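PDB 7D1B: leucine aminopeptidase from Fimbriiglobus ruber, which probably acts as a zinc-dependent glutaminyl cyclase of the M28 peptidase family, converting N-terminal glutamine of peptides to pyroglutamate. Local coordinates for residues Val108-Arg121 with Ser175-Tyr189. Residues are numbered along the deposited sequence; the frame is centred on the assembly and turned at random. Where two conformers were deposited one is given.
Sequences VDMTNLIASWFPDR and SNVGVDFVLFDGEEY. With ZN (zinc ion), chain B.
L113, A115 and W117 pair with L183, F181 and V179 as antiparallel neighbours, each pair closed by two backbone hydrogen bonds, and the strand axes run at 162°. On the face carrying W117 and F181, the indole meets the phenyl edge-to-face: W117 NE1 sits over the centre of the F181 ring, 3.5 Å from F181 CE2, and the five-membered ring of the indole stands at 67° to the phenyl. On the other face S116 OG donates to OD1 of D180 (2.7 Å), coming from above the carboxylate plane; R124 forms a salt bridge with that same oxygen.

Past L183 the ladder continues through side chains. D185 N bonds to OD1 of N112 at 2.9 Å, in its carbonyl plane, while Q95 takes the amide nitrogen. Because chi1 of D185 is -153°, with CG beside the carbonyl carbon, the carboxylate lies toward strand 108-117, where T111 N meets the anti lone pair of D185 OD2 (2.9 Å). A water bridges OD2 to D109 O, S69 bonds OD1, and M110 SD lies 3.5 Å from D185 CG.

At the far end R121 grips S175 O side-on through NE (3.0 Å) and NH2 (2.9 Å).

This antiparallel pair belongs to the mixed central sheet of the M28 zinc-exopeptidase fold, and the loop after strand 178-184 carries E188 to the zinc ion, bound also by D155 and H309. Strand 91-99 flanks 108-117 and strand 123-130 flanks 178-184, while helix 72-87 packs against L113 and A115.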
ATOM      1  N   VAL A 108      10.760   0.265 -19.649  1.00 15.47           N
ATOM      2  CA  VAL A 108       9.718   1.054 -19.016  1.00 16.00           C
ATOM      3  C   VAL A 108      10.335   1.811 -17.857  1.00 14.67           C
ATOM      4  O   VAL A 108      11.063   1.226 -17.039  1.00 15.66           O
ATOM      5  CB  VAL A 108       8.504   0.198 -18.602  1.00 17.36           C
ATOM      6  CG1 VAL A 108       8.867  -0.960 -17.702  0.63 17.12           C
ATOM      7  CG2 VAL A 108       7.402   1.061 -18.003  0.63 17.52           C
ATOM      8  N   ASP A 109      10.062   3.115 -17.815  1.00 15.66           N
ATOM      9  CA  ASP A 109      10.453   3.946 -16.686  1.00 15.71           C
ATOM     10  C   ASP A 109       9.530   3.684 -15.507  1.00 15.50           C
ATOM     11  O   ASP A 109       8.306   3.692 -15.665  1.00 17.87           O
ATOM     12  CB  ASP A 109      10.323   5.417 -17.075  1.00 18.48           C
ATOM     13  CG  ASP A 109      11.396   5.869 -18.022  1.00 22.32           C
ATOM     14  OD1 ASP A 109      12.559   5.470 -17.832  1.00 24.92           O
ATOM     15  OD2 ASP A 109      11.068   6.635 -18.946  1.00 27.08           O
ATOM     16  N   MET A 110      10.121   3.442 -14.342  1.00 14.49           N
ATOM     17  CA  MET A 110       9.410   3.220 -13.096  1.00 14.00           C
ATOM     18  C   MET A 110       9.883   4.252 -12.087  1.00 13.77           C
ATOM     19  O   MET A 110      11.058   4.659 -12.089  1.00 14.77           O
ATOM     20  CB  MET A 110       9.722   1.826 -12.554  1.00 14.81           C
ATOM     21  CG  MET A 110       9.326   0.737 -13.490  1.00 16.44           C
ATOM     22  SD  MET A 110       7.578   0.403 -13.222  0.73 14.23           S
ATOM     23  CE  MET A 110       7.331  -1.076 -14.234  1.00 15.20           C
ATOM     24  N   THR A 111       8.977   4.639 -11.190  1.00 12.93           N
ATOM     25  CA  THR A 111       9.329   5.567 -10.112  1.00 13.26           C
ATOM     26  C   THR A 111       8.606   5.156  -8.839  1.00 13.09           C
ATOM     27  O   THR A 111       7.372   5.212  -8.789  1.00 13.58           O
ATOM     28  CB  THR A 111       8.949   7.017 -10.460  1.00 15.11           C
ATOM     29  OG1 THR A 111       9.489   7.369 -11.735  1.00 16.99           O
ATOM     30  CG2 THR A 111       9.500   7.987  -9.408  1.00 16.81           C
ATOM     31  N   ASN A 112       9.350   4.766  -7.802  1.00 12.80           N
ATOM     32  CA  ASN A 112       8.732   4.680  -6.484  1.00 12.77           C
ATOM     33  C   ASN A 112       8.724   6.076  -5.869  1.00 12.49           C
ATOM     34  O   ASN A 112       9.630   6.876  -6.097  1.00 14.40           O
ATOM     35  CB  ASN A 112       9.531   3.775  -5.546  1.00 12.77           C
ATOM     36  CG  ASN A 112       9.589   2.324  -5.993  1.00 12.42           C
ATOM     37  OD1 ASN A 112       8.661   1.801  -6.632  1.00 12.72           O
ATOM     38  ND2 ASN A 112      10.678   1.655  -5.621  1.00 13.37           N
ATOM     39  N   LEU A 113       7.691   6.378  -5.100  1.00 12.71           N
ATOM     40  CA  LEU A 113       7.609   7.660  -4.401  1.00 13.90           C
ATOM     41  C   LEU A 113       7.691   7.414  -2.901  1.00 14.93           C
ATOM     42  O   LEU A 113       7.048   6.503  -2.378  1.00 16.70           O
ATOM     43  CB  LEU A 113       6.292   8.361  -4.722  1.00 17.21           C
ATOM     44  CG  LEU A 113       6.096   9.876  -4.722  0.51 16.26           C
ATOM     45  CD1 LEU A 113       7.080  10.535  -5.671  0.51 15.72           C
ATOM     46  CD2 LEU A 113       4.673  10.261  -5.106  0.51 16.20           C
ATOM     47  N   ILE A 114       8.483   8.213  -2.202  1.00 14.70           N
ATOM     48  CA  ILE A 114       8.602   8.099  -0.755  1.00 15.41           C
ATOM     49  C   ILE A 114       8.258   9.454  -0.162  1.00 15.28           C
ATOM     50  O   ILE A 114       8.884  10.459  -0.506  1.00 18.03           O
ATOM     51  CB  ILE A 114      10.010   7.668  -0.325  1.00 17.72           C
ATOM     52  CG1 ILE A 114      10.406   6.347  -0.992  1.00 18.87           C
ATOM     53  CG2 ILE A 114      10.093   7.573   1.211  1.00 18.70           C
ATOM     54  CD1 ILE A 114      11.897   6.054  -0.916  1.00 24.24           C
ATOM     55  N   ALA A 115       7.277   9.485   0.733  1.00 13.44           N
ATOM     56  CA  ALA A 115       6.923  10.688   1.488  1.00 13.83           C
ATOM     57  C   ALA A 115       7.306  10.433   2.941  1.00 13.42           C
ATOM     58  O   ALA A 115       6.715   9.573   3.596  1.00 13.61           O
ATOM     59  CB  ALA A 115       5.441  11.013   1.352  1.00 15.19           C
ATOM     60  N   SER A 116       8.307  11.163   3.429  1.00 12.96           N
ATOM     61  CA  SER A 116       8.938  10.878   4.708  1.00 13.08           C
ATOM     62  C   SER A 116       8.499  11.878   5.759  1.00 12.50           C
ATOM     63  O   SER A 116       8.481  13.095   5.516  1.00 13.33           O
ATOM     64  CB  SER A 116      10.463  10.935   4.582  1.00 16.34           C
ATOM     65  OG  SER A 116      10.991   9.877   3.833  0.68 16.37           O
ATOM     66  N   TRP A 117       8.235  11.345   6.946  1.00 12.01           N
ATOM     67  CA  TRP A 117       7.857  12.095   8.135  1.00 11.59           C
ATOM     68  C   TRP A 117       8.835  11.765   9.257  1.00 11.81           C
ATOM     69  O   TRP A 117       9.221  10.602   9.447  1.00 11.95           O
ATOM     70  CB  TRP A 117       6.449  11.659   8.599  1.00 12.40           C
ATOM     71  CG  TRP A 117       5.392  11.668   7.525  1.00 11.92           C
ATOM     72  CD1 TRP A 117       4.982  10.601   6.783  1.00 12.09           C
ATOM     73  CD2 TRP A 117       4.641  12.796   7.054  1.00 11.52           C
ATOM     74  NE1 TRP A 117       3.998  10.978   5.900  1.00 12.02           N
ATOM     75  CE2 TRP A 117       3.769  12.325   6.046  1.00 12.37           C
ATOM     76  CE3 TRP A 117       4.608  14.161   7.401  1.00 12.36           C
ATOM     77  CZ2 TRP A 117       2.860  13.161   5.390  1.00 12.60           C
ATOM     78  CZ3 TRP A 117       3.715  14.991   6.731  1.00 12.91           C
ATOM     79  CH2 TRP A 117       2.848  14.489   5.740  1.00 13.09           C
ATOM     80  N   PHE A 118       9.207  12.791  10.019  1.00 13.05           N
ATOM     81  CA  PHE A 118      10.010  12.668  11.239  1.00 13.59           C
ATOM     82  C   PHE A 118      11.418  12.174  10.905  1.00 13.63           C
ATOM     83  O   PHE A 118      11.770  11.019  11.170  1.00 13.60           O
ATOM     84  CB  PHE A 118       9.342  11.780  12.306  1.00 13.78           C
ATOM     85  CG  PHE A 118       7.826  11.875  12.349  1.00 13.35           C
ATOM     86  CD1 PHE A 118       7.154  13.110  12.390  1.00 14.94           C
ATOM     87  CD2 PHE A 118       7.067  10.712  12.312  1.00 13.88           C
ATOM     88  CE1 PHE A 118       5.761  13.162  12.393  1.00 14.72           C
ATOM     89  CE2 PHE A 118       5.664  10.766  12.333  1.00 14.60           C
ATOM     90  CZ  PHE A 118       5.022  11.993  12.380  1.00 15.07           C
ATOM     91  N   PRO A 119      12.250  13.026  10.314  1.00 14.23           N
ATOM     92  CA  PRO A 119      13.553  12.541   9.821  1.00 16.06           C
ATOM     93  C   PRO A 119      14.539  12.180  10.921  1.00 15.58           C
ATOM     94  O   PRO A 119      15.450  11.382  10.674  1.00 16.67           O
ATOM     95  CB  PRO A 119      14.071  13.710   8.968  1.00 18.33           C
ATOM     96  CG  PRO A 119      13.357  14.921   9.535  1.00 17.81           C
ATOM     97  CD  PRO A 119      11.983  14.416   9.913  1.00 15.89           C
ATOM     98  N   ASP A 120      14.411  12.744  12.117  1.00 15.21           N
ATOM     99  CA  ASP A 120      15.460  12.598  13.133  1.00 15.67           C
ATOM    100  C   ASP A 120      15.132  11.401  14.027  1.00 15.20           C
ATOM    101  O   ASP A 120      14.755  11.546  15.197  1.00 15.48           O
ATOM    102  CB  ASP A 120      15.572  13.875  13.961  1.00 17.39           C
ATOM    103  CG  ASP A 120      16.859  13.970  14.686  0.69 17.18           C
ATOM    104  OD1 ASP A 120      17.575  12.946  14.736  0.69 18.24           O
ATOM    105  OD2 ASP A 120      17.153  15.070  15.203  0.69 18.34           O
ATOM    106  N   ARG A 121      15.265  10.198  13.450  1.00 15.34           N
ATOM    107  CA  ARG A 121      14.844   8.956  14.098  1.00 14.45           C
ATOM    108  C   ARG A 121      15.754   7.810  13.665  1.00 14.54           C
ATOM    109  O   ARG A 121      16.059   7.667  12.475  1.00 17.13           O
ATOM    110  CB  ARG A 121      13.409   8.589  13.695  1.00 15.07           C
ATOM    111  CG  ARG A 121      12.338   9.585  14.164  1.00 14.42           C
ATOM    112  CD  ARG A 121      12.122   9.510  15.668  1.00 14.51           C
ATOM    113  NE  ARG A 121      10.977  10.306  16.132  1.00 14.14           N
ATOM    114  CZ  ARG A 121      11.041  11.601  16.416  1.00 13.83           C
ATOM    115  NH1 ARG A 121      12.192  12.268  16.324  1.00 14.96           N
ATOM    116  NH2 ARG A 121       9.957  12.216  16.844  1.00 15.30           N
ATOM    117  N   SER A 175       5.418  10.459  17.611  1.00 11.94           N
ATOM    118  CA  SER A 175       5.975   9.194  17.149  1.00 12.30           C
ATOM    119  C   SER A 175       7.430   9.064  17.557  1.00 12.26           C
ATOM    120  O   SER A 175       8.248   9.927  17.225  1.00 13.40           O
ATOM    121  CB  SER A 175       5.891   9.097  15.628  1.00 12.96           C
ATOM    122  OG  SER A 175       6.456   7.860  15.231  1.00 13.66           O
ATOM    123  N   ASN A 176       7.771   7.937  18.177  1.00 12.16           N
ATOM    124  CA  ASN A 176       9.159   7.642  18.500  1.00 12.66           C
ATOM    125  C   ASN A 176       9.927   7.032  17.337  1.00 12.65           C
ATOM    126  O   ASN A 176      11.120   6.733  17.491  1.00 14.51           O
ATOM    127  CB  ASN A 176       9.208   6.713  19.711  1.00 13.39           C
ATOM    128  CG  ASN A 176       8.575   7.348  20.924  1.00 14.44           C
ATOM    129  OD1 ASN A 176       8.750   8.551  21.167  1.00 15.65           O
ATOM    130  ND2 ASN A 176       7.810   6.572  21.672  1.00 15.35           N
ATOM    131  N   VAL A 177       9.282   6.873  16.192  1.00 12.13           N
ATOM    132  CA  VAL A 177       9.873   6.290  14.994  1.00 12.54           C
ATOM    133  C   VAL A 177       9.649   7.219  13.809  1.00 12.13           C
ATOM    134  O   VAL A 177       8.692   7.995  13.767  1.00 12.72           O
ATOM    135  CB  VAL A 177       9.291   4.890  14.707  1.00 12.52           C
ATOM    136  CG1 VAL A 177       9.726   3.904  15.786  1.00 15.24           C
ATOM    137  CG2 VAL A 177       7.773   4.933  14.574  1.00 14.32           C
ATOM    138  N   GLY A 178      10.520   7.121  12.817  1.00 11.85           N
ATOM    139  CA  GLY A 178      10.220   7.737  11.543  1.00 12.50           C
ATOM    140  C   GLY A 178       9.082   7.008  10.861  1.00 10.90           C
ATOM    141  O   GLY A 178       8.823   5.834  11.147  1.00 11.75           O
ATOM    142  N   VAL A 179       8.393   7.697   9.944  1.00 11.33           N
ATOM    143  CA  VAL A 179       7.353   7.039   9.147  1.00 11.74           C
ATOM    144  C   VAL A 179       7.554   7.426   7.695  1.00 10.77           C
ATOM    145  O   VAL A 179       7.506   8.613   7.356  1.00 11.67           O
ATOM    146  CB  VAL A 179       5.930   7.400   9.614  1.00 11.89           C
ATOM    147  CG1 VAL A 179       4.893   6.687   8.733  1.00 14.02           C
ATOM    148  CG2 VAL A 179       5.731   7.012  11.061  1.00 12.60           C
ATOM    149  N   ASP A 180       7.761   6.425   6.835  1.00 11.45           N
ATOM    150  CA  ASP A 180       7.865   6.635   5.397  1.00 11.45           C
ATOM    151  C   ASP A 180       6.641   6.038   4.718  1.00 10.80           C
ATOM    152  O   ASP A 180       6.347   4.847   4.897  1.00 12.19           O
ATOM    153  CB  ASP A 180       9.136   5.999   4.837  1.00 12.53           C
ATOM    154  CG  ASP A 180      10.364   6.710   5.328  1.00 13.32           C
ATOM    155  OD1 ASP A 180      10.275   7.934   5.549  1.00 14.56           O
ATOM    156  OD2 ASP A 180      11.411   6.070   5.526  1.00 14.60           O
ATOM    157  N   PHE A 181       5.914   6.874   3.975  1.00 10.96           N
ATOM    158  CA  PHE A 181       4.874   6.401   3.072  1.00 10.66           C
ATOM    159  C   PHE A 181       5.584   6.036   1.773  1.00 10.85           C
ATOM    160  O   PHE A 181       6.239   6.894   1.163  1.00 12.55           O
ATOM    161  CB  PHE A 181       3.882   7.525   2.778  1.00 11.47           C
ATOM    162  CG  PHE A 181       2.984   7.926   3.930  1.00 11.06           C
ATOM    163  CD1 PHE A 181       3.040   7.319   5.189  1.00 11.56           C
ATOM    164  CD2 PHE A 181       2.044   8.939   3.729  1.00 12.36           C
ATOM    165  CE1 PHE A 181       2.161   7.719   6.223  1.00 12.36           C
ATOM    166  CE2 PHE A 181       1.175   9.328   4.750  1.00 12.90           C
ATOM    167  CZ  PHE A 181       1.227   8.725   5.987  1.00 12.74           C
ATOM    168  N   VAL A 182       5.499   4.778   1.365  1.00 11.10           N
ATOM    169  CA  VAL A 182       6.214   4.317   0.182  1.00 11.19           C
ATOM    170  C   VAL A 182       5.183   3.819  -0.825  1.00 11.53           C
ATOM    171  O   VAL A 182       4.377   2.926  -0.518  1.00 11.80           O
ATOM    172  CB  VAL A 182       7.248   3.226   0.519  1.00 12.36           C
ATOM    173  CG1 VAL A 182       7.977   2.778  -0.745  1.00 13.63           C
ATOM    174  CG2 VAL A 182       8.228   3.734   1.595  1.00 12.47           C
ATOM    175  N   LEU A 183       5.223   4.392  -2.029  1.00 11.30           N
ATOM    176  CA  LEU A 183       4.359   3.999  -3.135  1.00 11.57           C
ATOM    177  C   LEU A 183       5.208   3.265  -4.166  1.00 11.50           C
ATOM    178  O   LEU A 183       6.138   3.847  -4.754  1.00 12.30           O
ATOM    179  CB  LEU A 183       3.688   5.226  -3.741  1.00 13.30           C
ATOM    180  CG  LEU A 183       2.648   5.793  -2.765  1.00 13.75           C
ATOM    181  CD1 LEU A 183       2.371   7.236  -3.088  1.00 19.77           C
ATOM    182  CD2 LEU A 183       1.396   4.955  -2.803  1.00 17.21           C
ATOM    183  N   PHE A 184       4.910   1.980  -4.357  1.00 11.11           N
ATOM    184  CA  PHE A 184       5.656   1.136  -5.286  1.00 11.18           C
ATOM    185  C   PHE A 184       5.065   1.211  -6.685  1.00 11.15           C
ATOM    186  O   PHE A 184       3.871   0.945  -6.885  1.00 11.62           O
ATOM    187  CB  PHE A 184       5.610  -0.324  -4.851  1.00 12.04           C
ATOM    188  CG  PHE A 184       6.182  -0.586  -3.483  1.00 11.39           C
ATOM    189  CD1 PHE A 184       7.494  -0.232  -3.155  1.00 12.24           C
ATOM    190  CD2 PHE A 184       5.404  -1.212  -2.513  1.00 12.41           C
ATOM    191  CE1 PHE A 184       8.005  -0.506  -1.889  1.00 12.48           C
ATOM    192  CE2 PHE A 184       5.919  -1.491  -1.257  1.00 12.89           C
ATOM    193  CZ  PHE A 184       7.211  -1.134  -0.947  1.00 12.66           C
ATOM    194  N   ASP A 185       5.911   1.526  -7.662  1.00 11.44           N
ATOM    195  CA  ASP A 185       5.528   1.366  -9.052  1.00 11.32           C
ATOM    196  C   ASP A 185       5.643  -0.109  -9.453  1.00 11.98           C
ATOM    197  O   ASP A 185       6.257  -0.930  -8.760  1.00 12.36           O
ATOM    198  CB  ASP A 185       6.451   2.219  -9.921  1.00 12.47           C
ATOM    199  CG  ASP A 185       5.821   2.664 -11.247  1.00 12.29           C
ATOM    200  OD1 ASP A 185       4.779   2.112 -11.690  1.00 12.58           O
ATOM    201  OD2 ASP A 185       6.394   3.607 -11.851  1.00 13.31           O
ATOM    202  N   GLY A 186       5.045  -0.437 -10.590  1.00 12.10           N
ATOM    203  CA  GLY A 186       5.339  -1.690 -11.257  1.00 12.61           C
ATOM    204  C   GLY A 186       5.021  -2.929 -10.452  1.00 12.12           C
ATOM    205  O   GLY A 186       5.671  -3.967 -10.635  1.00 12.28           O
ATOM    206  N   GLU A 187       4.010  -2.869  -9.576  1.00 11.85           N
ATOM    207  CA  GLU A 187       3.601  -4.104  -8.918  1.00 12.13           C
ATOM    208  C   GLU A 187       2.986  -5.072  -9.914  1.00 11.74           C
ATOM    209  O   GLU A 187       3.224  -6.279  -9.834  1.00 12.68           O
ATOM    210  CB  GLU A 187       2.619  -3.848  -7.781  1.00 13.05           C
ATOM    211  CG  GLU A 187       2.336  -5.117  -6.977  1.00 14.76           C
ATOM    212  CD  GLU A 187       0.942  -5.585  -7.088  1.00 18.10           C
ATOM    213  OE1 GLU A 187       0.033  -4.771  -7.337  1.00 20.34           O
ATOM    214  OE2 GLU A 187       0.760  -6.803  -6.921  1.00 23.25           O
ATOM    215  N   GLU A 188       2.167  -4.572 -10.835  1.00 12.29           N
ATOM    216  CA  GLU A 188       1.438  -5.455 -11.736  1.00 12.27           C
ATOM    217  C   GLU A 188       1.265  -4.796 -13.105  1.00 12.61           C
ATOM    218  O   GLU A 188       0.153  -4.624 -13.625  1.00 13.00           O
ATOM    219  CB  GLU A 188       0.149  -5.982 -11.108  1.00 13.96           C
ATOM    220  CG  GLU A 188      -0.845  -4.947 -10.660  1.00 15.17           C
ATOM    221  CD  GLU A 188      -2.068  -5.618 -10.051  1.00 15.95           C
ATOM    222  OE1 GLU A 188      -2.223  -6.870 -10.215  1.00 18.31           O
ATOM    223  OE2 GLU A 188      -2.881  -4.932  -9.376  1.00 16.25           O
ATOM    224  N   TYR A 189       2.408  -4.498 -13.724  1.00 12.39           N
ATOM    225  CA  TYR A 189       2.474  -4.014 -15.098  1.00 12.82           C
ATOM    226  C   TYR A 189       2.345  -5.216 -16.035  1.00 12.86           C
ATOM    227  O   TYR A 189       3.273  -5.598 -16.754  1.00 12.92           O
ATOM    228  CB  TYR A 189       3.781  -3.251 -15.278  1.00 13.03           C
ATOM    229  CG  TYR A 189       4.019  -2.690 -16.657  1.00 12.94           C
ATOM    230  CD1 TYR A 189       3.123  -1.808 -17.236  1.00 13.95           C
ATOM    231  CD2 TYR A 189       5.158  -3.037 -17.374  1.00 14.16           C
ATOM    232  CE1 TYR A 189       3.344  -1.292 -18.512  1.00 14.71           C
ATOM    233  CE2 TYR A 189       5.395  -2.519 -18.641  1.00 15.34           C
ATOM    234  CZ  TYR A 189       4.481  -1.636 -19.204  1.00 14.69           C
ATOM    235  OH  TYR A 189       4.678  -1.087 -20.453  1.00 16.42           O
TER
HETATM  236 ZN    ZN B 801      -4.307  -6.032  -8.627  1.00 16.73          ZN
HETATM  237  O   HOH W   1       6.124   4.507 -14.315  1.00 14.29           O
HETATM  238  O   HOH W   2      -4.007  -7.287  -6.961  1.00 14.76           O